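Local coordinates for protein putative tagatose-6-phosphate ketose/aldose isomerase (Escherichia coli, PDB 3C3J) that is a putative isomerase-family protein built from two SIS domains and found here as an assembly of two copies, at residues A72-S77 with H332-E337; R226-G231 with T262-G267; A251-A256 with L355-T360. All coordinates share one frame; numbering follows the deposited sequence.

Contact 1 of 3, residues A72-S77 with H332-E337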
loop_
_atom_site.group_PDB
_atom_site.type_symbol
_atom_site.label_atom_id
_atom_site.label_comp_id
_atom_site.label_asym_id
_atom_site.label_seq_id
_atom_site.Cartn_x
_atom_site.Cartn_y
_atom_site.Cartn_z
ATOM N N ALA A 72 1.280 -3.725 -12.317
ATOM C CA ALA A 72 1.804 -2.463 -12.866
ATOM C C ALA A 72 3.350 -2.414 -12.906
ATOM O O ALA A 72 3.942 -2.053 -13.933
ATOM C CB ALA A 72 1.220 -1.260 -12.122
ATOM N N PRO A 73 4.017 -2.817 -11.812
ATOM C CA PRO A 73 5.482 -2.775 -11.864
ATOM C C PRO A 73 6.068 -3.711 -12.902
ATOM O O PRO A 73 6.940 -3.301 -13.651
ATOM C CB PRO A 73 5.899 -3.201 -10.455
ATOM C CG PRO A 73 4.676 -2.910 -9.602
ATOM C CD PRO A 73 3.541 -3.250 -10.485
ATOM N N TRP A 74 5.610 -4.953 -12.941
ATOM C CA TRP A 74 6.032 -5.875 -13.998
ATOM C C TRP A 74 5.770 -5.318 -15.395
ATOM O O TRP A 74 6.662 -5.340 -16.263
ATOM C CB TRP A 74 5.379 -7.247 -13.841
ATOM C CG TRP A 74 5.889 -8.203 -14.855
ATOM C CD1 TRP A 74 7.074 -8.878 -14.806
ATOM C CD2 TRP A 74 5.273 -8.550 -16.109
ATOM N NE1 TRP A 74 7.227 -9.644 -15.952
ATOM C CE2 TRP A 74 6.141 -9.460 -16.763
ATOM C CE3 TRP A 74 4.078 -8.172 -16.745
ATOM C CZ2 TRP A 74 5.849 -10.018 -18.012
ATOM C CZ3 TRP A 74 3.774 -8.745 -17.989
ATOM C CH2 TRP A 74 4.655 -9.655 -18.604
ATOM N N LEU A 75 4.575 -4.777 -15.615
ATOM C CA LEU A 75 4.268 -4.177 -16.917
ATOM C C LEU A 75 5.226 -3.013 -17.260
ATOM O O LEU A 75 5.679 -2.874 -18.406
ATOM C CB LEU A 75 2.813 -3.709 -16.977
ATOM C CG LEU A 75 1.759 -4.777 -17.263
ATOM C CD1 LEU A 75 0.356 -4.181 -17.154
ATOM C CD2 LEU A 75 2.000 -5.443 -18.625
ATOM N N ALA A 76 5.520 -2.177 -16.265
ATOM C CA ALA A 76 6.449 -1.071 -16.445
ATOM C C ALA A 76 7.813 -1.594 -16.925
ATOM O O ALA A 76 8.361 -1.097 -17.919
ATOM C CB ALA A 76 6.602 -0.292 -15.117
ATOM N N SER A 77 8.348 -2.591 -16.224
ATOM C CA SER A 77 9.688 -3.086 -16.516
ATOM C C SER A 77 9.701 -3.911 -17.781
ATOM O O SER A 77 10.649 -3.808 -18.561
ATOM C CB SER A 77 10.261 -3.929 -15.382
ATOM O OG SER A 77 9.397 -4.990 -15.040
ATOM N N HIS A 332 8.218 -23.271 -15.880
ATOM C CA HIS A 332 8.538 -22.123 -15.005
ATOM C C HIS A 332 7.487 -21.049 -15.260
ATOM O O HIS A 332 7.158 -20.772 -16.416
ATOM C CB HIS A 332 9.926 -21.553 -15.306
ATOM C CG HIS A 332 10.278 -20.375 -14.458
ATOM N ND1 HIS A 332 10.166 -19.080 -14.911
ATOM C CD2 HIS A 332 10.683 -20.289 -13.168
ATOM C CE1 HIS A 332 10.514 -18.244 -13.946
ATOM N NE2 HIS A 332 10.843 -18.949 -12.880
ATOM N N PHE A 333 6.931 -20.504 -14.182
ATOM C CA PHE A 333 6.011 -19.378 -14.228
ATOM C C PHE A 333 6.730 -18.145 -13.674
ATOM O O PHE A 333 7.493 -18.235 -12.711
ATOM C CB PHE A 333 4.783 -19.619 -13.325
ATOM C CG PHE A 333 3.680 -20.457 -13.930
ATOM C CD1 PHE A 333 3.922 -21.383 -14.941
ATOM C CD2 PHE A 333 2.380 -20.369 -13.399
ATOM C CE1 PHE A 333 2.892 -22.161 -15.453
ATOM C CE2 PHE A 333 1.357 -21.154 -13.878
ATOM C CZ PHE A 333 1.617 -22.066 -14.911
ATOM N N ILE A 334 6.450 -16.987 -14.244
ATOM C CA ILE A 334 6.886 -15.733 -13.665
ATOM C C ILE A 334 5.885 -15.313 -12.565
ATOM O O ILE A 334 4.814 -15.931 -12.416
ATOM C CB ILE A 334 7.065 -14.640 -14.729
ATOM C CG1 ILE A 334 5.752 -14.332 -15.452
ATOM C CG2 ILE A 334 8.177 -15.027 -15.750
ATOM C CD1 ILE A 334 5.855 -13.153 -16.470
ATOM N N ASP A 335 6.225 -14.306 -11.766
ATOM C CA ASP A 335 5.402 -14.036 -10.589
ATOM C C ASP A 335 3.991 -13.567 -10.919
ATOM O O ASP A 335 3.057 -13.911 -10.203
ATOM C CB ASP A 335 6.098 -13.117 -9.588
ATOM C CG ASP A 335 7.074 -13.866 -8.675
ATOM O OD1 ASP A 335 6.976 -15.118 -8.556
ATOM O OD2 ASP A 335 7.944 -13.202 -8.059
ATOM N N VAL A 336 3.817 -12.821 -12.005
ATOM C CA VAL A 336 2.460 -12.395 -12.358
ATOM C C VAL A 336 1.584 -13.599 -12.774
ATOM O O VAL A 336 0.356 -13.555 -12.607
ATOM C CB VAL A 336 2.420 -11.267 -13.430
ATOM C CG1 VAL A 336 3.031 -9.936 -12.877
ATOM C CG2 VAL A 336 3.089 -11.722 -14.786
ATOM N N GLU A 337 2.201 -14.647 -13.334
ATOM C CA GLU A 337 1.509 -15.920 -13.605
ATOM C C GLU A 337 1.184 -16.681 -12.333
ATOM O O GLU A 337 0.063 -17.159 -12.180
ATOM C CB GLU A 337 2.316 -16.791 -14.560
ATOM C CG GLU A 337 2.418 -16.162 -15.972
ATOM C CD GLU A 337 3.297 -16.975 -16.917
ATOM O OE1 GLU A 337 4.313 -17.515 -16.424
ATOM O OE2 GLU A 337 2.984 -17.049 -18.140
#
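Trp74 reaches Ile334 and Val336 because its CG stands anti to the backbone N (chi1 -176°), which carries the indole away from helix 63-79 and across to the start of helix 335-356. On the far side, Ile334 has chi1 61°, with CG1 between its backbone N and carbonyl carbon, and the extended chain beyond it sends CD1 to the indole. Val336 packs its two methyls along the indole, CG1 at the base and CG2 over the six-membered ring. Its CG1 lies 3.7 Å from Trp74 CB, while its CG2 sits over one face, 4.1 Å from the centroid of the six-membered ring and only 12° off the normal, a clear CH-pi contact. Ile334 CD1 comes in obliquely, 3.5 Å from Trp74 CZ2. The contact is entirely apolar. Ile334 is also the N-cap residue of its helix, where its N donates a 3.1 Å hydrogen bond to Glu337 OE1. Arg331 makes a salt bridge with that same carboxylate oxygen. The contact joins the two SIS domains of one chain: Trp74 also stacks on His78 and touches Leu184 of helix 174-187, and the neighbouring Leu75 packs on Phe83 of strand 82-85.

Contact 2 of 3, residues R226-G231 with T262-G267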
loop_
_atom_site.group_PDB
_atom_site.type_symbol
_atom_site.label_atom_id
_atom_site.label_comp_id
_atom_site.label_asym_id
_atom_site.label_seq_id
_atom_site.Cartn_x
_atom_site.Cartn_y
_atom_site.Cartn_z
ATOM N N ARG A 226 -6.059 -14.624 13.603
ATOM C CA ARG A 226 -5.389 -13.697 12.680
ATOM C C ARG A 226 -4.821 -14.498 11.544
ATOM O O ARG A 226 -4.318 -15.612 11.742
ATOM C CB ARG A 226 -4.262 -12.936 13.366
ATOM C CG ARG A 226 -4.719 -12.139 14.588
ATOM C CD ARG A 226 -3.574 -11.413 15.262
ATOM N NE ARG A 226 -4.056 -10.489 16.293
ATOM C CZ ARG A 226 -3.270 -9.710 17.046
ATOM N NH1 ARG A 226 -3.813 -8.910 17.951
ATOM N NH2 ARG A 226 -1.954 -9.724 16.895
ATOM N N ILE A 227 -4.915 -13.926 10.353
ATOM C CA ILE A 227 -4.237 -14.469 9.204
ATOM C C ILE A 227 -3.390 -13.384 8.558
ATOM O O ILE A 227 -3.818 -12.234 8.449
ATOM C CB ILE A 227 -5.217 -15.114 8.183
ATOM C CG1 ILE A 227 -4.437 -15.737 7.025
ATOM C CG2 ILE A 227 -6.243 -14.133 7.678
ATOM C CD1 ILE A 227 -5.246 -16.723 6.210
ATOM N N VAL A 228 -2.175 -13.758 8.175
ATOM C CA VAL A 228 -1.274 -12.864 7.487
ATOM C C VAL A 228 -0.821 -13.533 6.206
ATOM O O VAL A 228 -0.292 -14.659 6.238
ATOM C CB VAL A 228 0.000 -12.515 8.289
ATOM C CG1 VAL A 228 0.804 -11.388 7.505
ATOM C CG2 VAL A 228 -0.344 -12.108 9.695
ATOM N N TYR A 229 -1.018 -12.832 5.088
ATOM C CA TYR A 229 -0.442 -13.262 3.810
ATOM C C TYR A 229 0.762 -12.418 3.459
ATOM O O TYR A 229 0.702 -11.182 3.564
ATOM C CB TYR A 229 -1.481 -13.154 2.682
ATOM C CG TYR A 229 -2.592 -14.184 2.725
ATOM C CD1 TYR A 229 -2.435 -15.437 2.127
ATOM C CD2 TYR A 229 -3.826 -13.875 3.280
ATOM C CE1 TYR A 229 -3.469 -16.375 2.121
ATOM C CE2 TYR A 229 -4.861 -14.788 3.284
ATOM C CZ TYR A 229 -4.680 -16.043 2.699
ATOM O OH TYR A 229 -5.713 -16.944 2.692
ATOM N N LEU A 230 1.828 -13.070 2.996
ATOM C CA LEU A 230 3.094 -12.404 2.632
ATOM C C LEU A 230 3.512 -12.747 1.210
ATOM O O LEU A 230 3.436 -13.906 0.781
ATOM C CB LEU A 230 4.224 -12.789 3.603
ATOM C CG LEU A 230 4.015 -12.575 5.108
ATOM C CD1 LEU A 230 5.166 -13.141 5.962
ATOM C CD2 LEU A 230 3.811 -11.085 5.400
ATOM N N GLY A 231 3.909 -11.724 0.456
ATOM C CA GLY A 231 4.419 -11.909 -0.905
ATOM C C GLY A 231 5.315 -10.746 -1.289
ATOM O O GLY A 231 5.034 -9.609 -0.925
ATOM N N THR A 262 10.093 -9.103 3.422
ATOM C CA THR A 262 11.134 -8.226 3.963
ATOM C C THR A 262 10.532 -7.042 4.755
ATOM O O THR A 262 11.047 -6.679 5.804
ATOM C CB THR A 262 12.081 -7.730 2.870
ATOM O OG1 THR A 262 11.306 -7.093 1.860
ATOM C CG2 THR A 262 12.848 -8.918 2.242
ATOM N N GLY A 263 9.415 -6.495 4.275
ATOM C CA GLY A 263 8.673 -5.453 4.976
ATOM C C GLY A 263 8.194 -5.913 6.348
ATOM O O GLY A 263 8.208 -5.137 7.314
ATOM N N PHE A 264 7.819 -7.192 6.433
ATOM C CA PHE A 264 7.259 -7.782 7.657
ATOM C C PHE A 264 8.182 -7.668 8.867
ATOM O O PHE A 264 7.712 -7.530 9.999
ATOM C CB PHE A 264 6.889 -9.251 7.401
ATOM C CG PHE A 264 5.869 -9.822 8.363
ATOM C CD1 PHE A 264 4.676 -9.162 8.608
ATOM C CD2 PHE A 264 6.084 -11.055 8.959
ATOM C CE1 PHE A 264 3.718 -9.699 9.476
ATOM C CE2 PHE A 264 5.135 -11.607 9.818
ATOM C CZ PHE A 264 3.951 -10.927 10.078
ATOM N N ARG A 265 9.487 -7.701 8.630
ATOM C CA ARG A 265 10.468 -7.621 9.722
ATOM C C ARG A 265 10.477 -6.286 10.450
ATOM O O ARG A 265 10.820 -6.234 11.622
ATOM C CB ARG A 265 11.875 -7.846 9.190
ATOM C CG ARG A 265 12.166 -9.265 8.855
ATOM C CD ARG A 265 13.649 -9.468 8.816
ATOM N NE ARG A 265 13.957 -10.825 8.400
ATOM C CZ ARG A 265 14.075 -11.207 7.132
ATOM N NH1 ARG A 265 13.944 -10.336 6.130
ATOM N NH2 ARG A 265 14.356 -12.469 6.869
ATOM N N HIS A 266 10.108 -5.212 9.757
ATOM C CA HIS A 266 10.249 -3.842 10.277
ATOM C C HIS A 266 9.049 -3.328 11.104
ATOM O O HIS A 266 8.595 -2.177 10.925
ATOM C CB HIS A 266 10.546 -2.918 9.102
ATOM C CG HIS A 266 11.895 -3.141 8.500
ATOM N ND1 HIS A 266 12.118 -4.052 7.488
ATOM C CD2 HIS A 266 13.101 -2.606 8.791
ATOM C CE1 HIS A 266 13.394 -4.045 7.168
ATOM N NE2 HIS A 266 14.012 -3.166 7.931
ATOM N N GLY A 267 8.562 -4.169 12.014
ATOM C CA GLY A 267 7.453 -3.834 12.923
ATOM C C GLY A 267 6.262 -4.777 12.864
ATOM O O GLY A 267 5.797 -5.260 13.902
#
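Phe264 packs its ring on Val228 and Leu230, two residues on the same face of strand 226-231 in the parallel sheet of the second SIS domain, a sheet with the 2-1-3-4-5 strand order of an alpha-beta-alpha sandwich. The phenyl leaves the short, weakly bonded helix 261-264 with CG roughly anti to the backbone N (chi1 -159°), and this points it at the strand. Leu230 crosses it at about a right angle and uses both methyls. CD2 lies over one face, offset toward the rim, 4.0 Å from the ring centroid and 21° off the normal, which makes a CH-pi contact. CD1 meets the ring at Phe264 CD2, 3.8 Å away. Val228 arrives from the opposite direction to the phenyl; its CG1, anti to its own backbone N (chi1 -173°), approaches the outer end of the ring obliquely, 3.9 Å from Phe264 CE1. All three side chains are buried. Leu295 and Leu299 of helix 288-302 pack against Leu230, while Val272 touches Phe264, extending the apolar layer beside the sheet. Past the phenyl the chain turns sharply, with His266 at the centre of an inverse gamma turn. The imidazole points back toward the short helix, and His266 ND1 donates to Thr262 O at 3.3 Å, with the carbonyl oxygen close to the ring plane.

Contact 3 of 3, residues A251-A256 with L355-T360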
loop_
_atom_site.group_PDB
_atom_site.type_symbol
_atom_site.label_atom_id
_atom_site.label_comp_id
_atom_site.label_asym_id
_atom_site.label_seq_id
_atom_site.Cartn_x
_atom_site.Cartn_y
_atom_site.Cartn_z
ATOM N N ALA A 251 -17.010 -11.890 7.579
ATOM C CA ALA A 251 -17.599 -10.679 8.178
ATOM C C ALA A 251 -16.704 -10.096 9.268
ATOM O O ALA A 251 -17.174 -9.720 10.342
ATOM C CB ALA A 251 -19.002 -10.992 8.747
ATOM N N GLY A 252 -15.402 -10.068 9.012
ATOM C CA GLY A 252 -14.473 -9.497 9.960
ATOM C C GLY A 252 -14.049 -10.392 11.097
ATOM O O GLY A 252 -13.164 -10.019 11.870
ATOM N N LYS A 253 -14.634 -11.572 11.228
ATOM C CA LYS A 253 -14.315 -12.394 12.393
ATOM C C LYS A 253 -12.877 -12.859 12.410
ATOM O O LYS A 253 -12.266 -12.954 13.467
ATOM C CB LYS A 253 -15.287 -13.567 12.511
ATOM C CG LYS A 253 -16.749 -13.119 12.707
ATOM C CD LYS A 253 -16.946 -12.098 13.845
ATOM C CE LYS A 253 -18.307 -11.401 13.732
ATOM N NZ LYS A 253 -18.524 -10.801 12.372
ATOM N N LEU A 254 -12.313 -13.161 11.255
ATOM C CA LEU A 254 -10.884 -13.449 11.195
ATOM C C LEU A 254 -10.172 -12.184 10.747
ATOM O O LEU A 254 -10.383 -11.721 9.611
ATOM C CB LEU A 254 -10.644 -14.568 10.192
ATOM C CG LEU A 254 -9.290 -15.267 10.088
ATOM C CD1 LEU A 254 -8.553 -15.419 11.440
ATOM C CD2 LEU A 254 -9.514 -16.644 9.416
ATOM N N ALA A 255 -9.369 -11.609 11.636
ATOM C CA ALA A 255 -8.554 -10.440 11.307
ATOM C C ALA A 255 -7.529 -10.863 10.251
ATOM O O ALA A 255 -6.873 -11.900 10.394
ATOM C CB ALA A 255 -7.841 -9.897 12.565
ATOM N N ALA A 256 -7.375 -10.062 9.205
ATOM C CA ALA A 256 -6.446 -10.394 8.115
ATOM C C ALA A 256 -5.496 -9.238 7.792
ATOM O O ALA A 256 -5.884 -8.069 7.793
ATOM C CB ALA A 256 -7.209 -10.869 6.856
ATOM N N LEU A 355 -18.099 -20.556 5.291
ATOM C CA LEU A 355 -19.109 -21.591 5.445
ATOM C C LEU A 355 -18.963 -22.312 6.776
ATOM O O LEU A 355 -19.968 -22.579 7.455
ATOM C CB LEU A 355 -19.023 -22.578 4.289
ATOM C CG LEU A 355 -19.582 -22.011 2.987
ATOM C CD1 LEU A 355 -19.296 -22.937 1.834
ATOM C CD2 LEU A 355 -21.087 -21.738 3.125
ATOM N N HIS A 356 -17.722 -22.615 7.158
ATOM C CA HIS A 356 -17.434 -23.316 8.419
ATOM C C HIS A 356 -17.956 -22.571 9.644
ATOM O O HIS A 356 -18.392 -23.186 10.622
ATOM C CB HIS A 356 -15.937 -23.551 8.558
ATOM C CG HIS A 356 -15.558 -24.326 9.776
ATOM N ND1 HIS A 356 -15.636 -25.701 9.834
ATOM C CD2 HIS A 356 -15.088 -23.922 10.980
ATOM C CE1 HIS A 356 -15.235 -26.112 11.026
ATOM N NE2 HIS A 356 -14.902 -25.053 11.741
HETATM N N MSE A 357 -17.917 -21.248 9.604
HETATM C CA MSE A 357 -18.435 -20.467 10.718
HETATM C C MSE A 357 -19.933 -20.166 10.596
HETATM O O MSE A 357 -20.457 -19.357 11.359
HETATM C CB MSE A 357 -17.658 -19.162 10.836
HETATM C CG MSE A 357 -17.957 -18.176 9.731
HETATM SE SE MSE A 357 -17.134 -16.429 10.087
HETATM C CE MSE A 357 -18.305 -15.872 11.596
ATOM N N GLY A 358 -20.616 -20.769 9.628
ATOM C CA GLY A 358 -22.065 -20.602 9.504
ATOM C C GLY A 358 -22.514 -19.343 8.781
ATOM O O GLY A 358 -23.694 -18.976 8.822
ATOM N N ASN A 359 -21.587 -18.673 8.106
ATOM C CA ASN A 359 -21.933 -17.480 7.346
ATOM C C ASN A 359 -22.441 -17.857 5.953
ATOM O O ASN A 359 -22.332 -19.000 5.540
ATOM C CB ASN A 359 -20.730 -16.537 7.266
ATOM C CG ASN A 359 -21.125 -15.100 6.962
ATOM O OD1 ASN A 359 -22.319 -14.744 6.918
ATOM N ND2 ASN A 359 -20.123 -14.263 6.730
ATOM N N THR A 360 -23.041 -16.889 5.265
ATOM C CA THR A 360 -23.543 -17.049 3.919
ATOM C C THR A 360 -22.585 -16.282 2.992
ATOM O O THR A 360 -22.678 -15.074 2.883
ATOM C CB THR A 360 -24.986 -16.500 3.818
ATOM O OG1 THR A 360 -25.037 -15.183 4.368
ATOM C CG2 THR A 360 -25.977 -17.384 4.617
#
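Met357, modelled as selenomethionine, presses its CE against Lys253 CG at 3.4 Å, closer than two carbons normally pack. The surroundings are two helix ends of the second SIS domain: Schellman motifs finish helices 235-249 and 335-356, with Ala251 and Gly358 as the respective C-prime residues, both at positive phi. Met357 is the first residue to leave helical geometry, and its CG lies between the backbone N and carbonyl carbon (chi1 71°). The chain then extends and bends at chi3 (-71°), bringing CE up to the lysine. The two side chains cross at about a right angle, the methyl meeting the first carbons of the lysine chain, with CB 3.9 Å from Met357 CE. Beside this pair, Ala251 CB rests 4.0 Å from Asn359 ND2, a plain packing contact. The amide nitrogen has its hydrogen bond with Leu249 O, so Asn359 ties the loop after one helix to the last turn of the other. Gly252, between the two touching residues, accepts a hydrogen bond through its O from Arg226 of the second subunit. Bent at chi2 and chi4, Lys253 curls away from the methionine and back over its own loop, where NZ donates to Ala251 O at 2.7 Å, approaching from above the carbonyl plane.

Along the chain the segments come in the order 72-77, 226-231, 251-256, 262-267, 332-337 and 355-360. Contact 1 spans the two SIS domains, while contacts 2 and 3 lie within the second. Contacts 1 and 3 both use helix 335-356, near its start and its end; their centres are about 32 Å apart, on opposite sides of the chain's centre. Contact 2 lies about 21 Å from each, centre to centre. It meets contact 3 directly through neighbouring strands 226-231 and 255-259, where Ile227 N lies 2.8 Å from Ala255 O, a probable hydrogen bond. Contact 1 stays separate, its nearest atoms about 8 Å from contact 2. Segments of all three touch the second subunit.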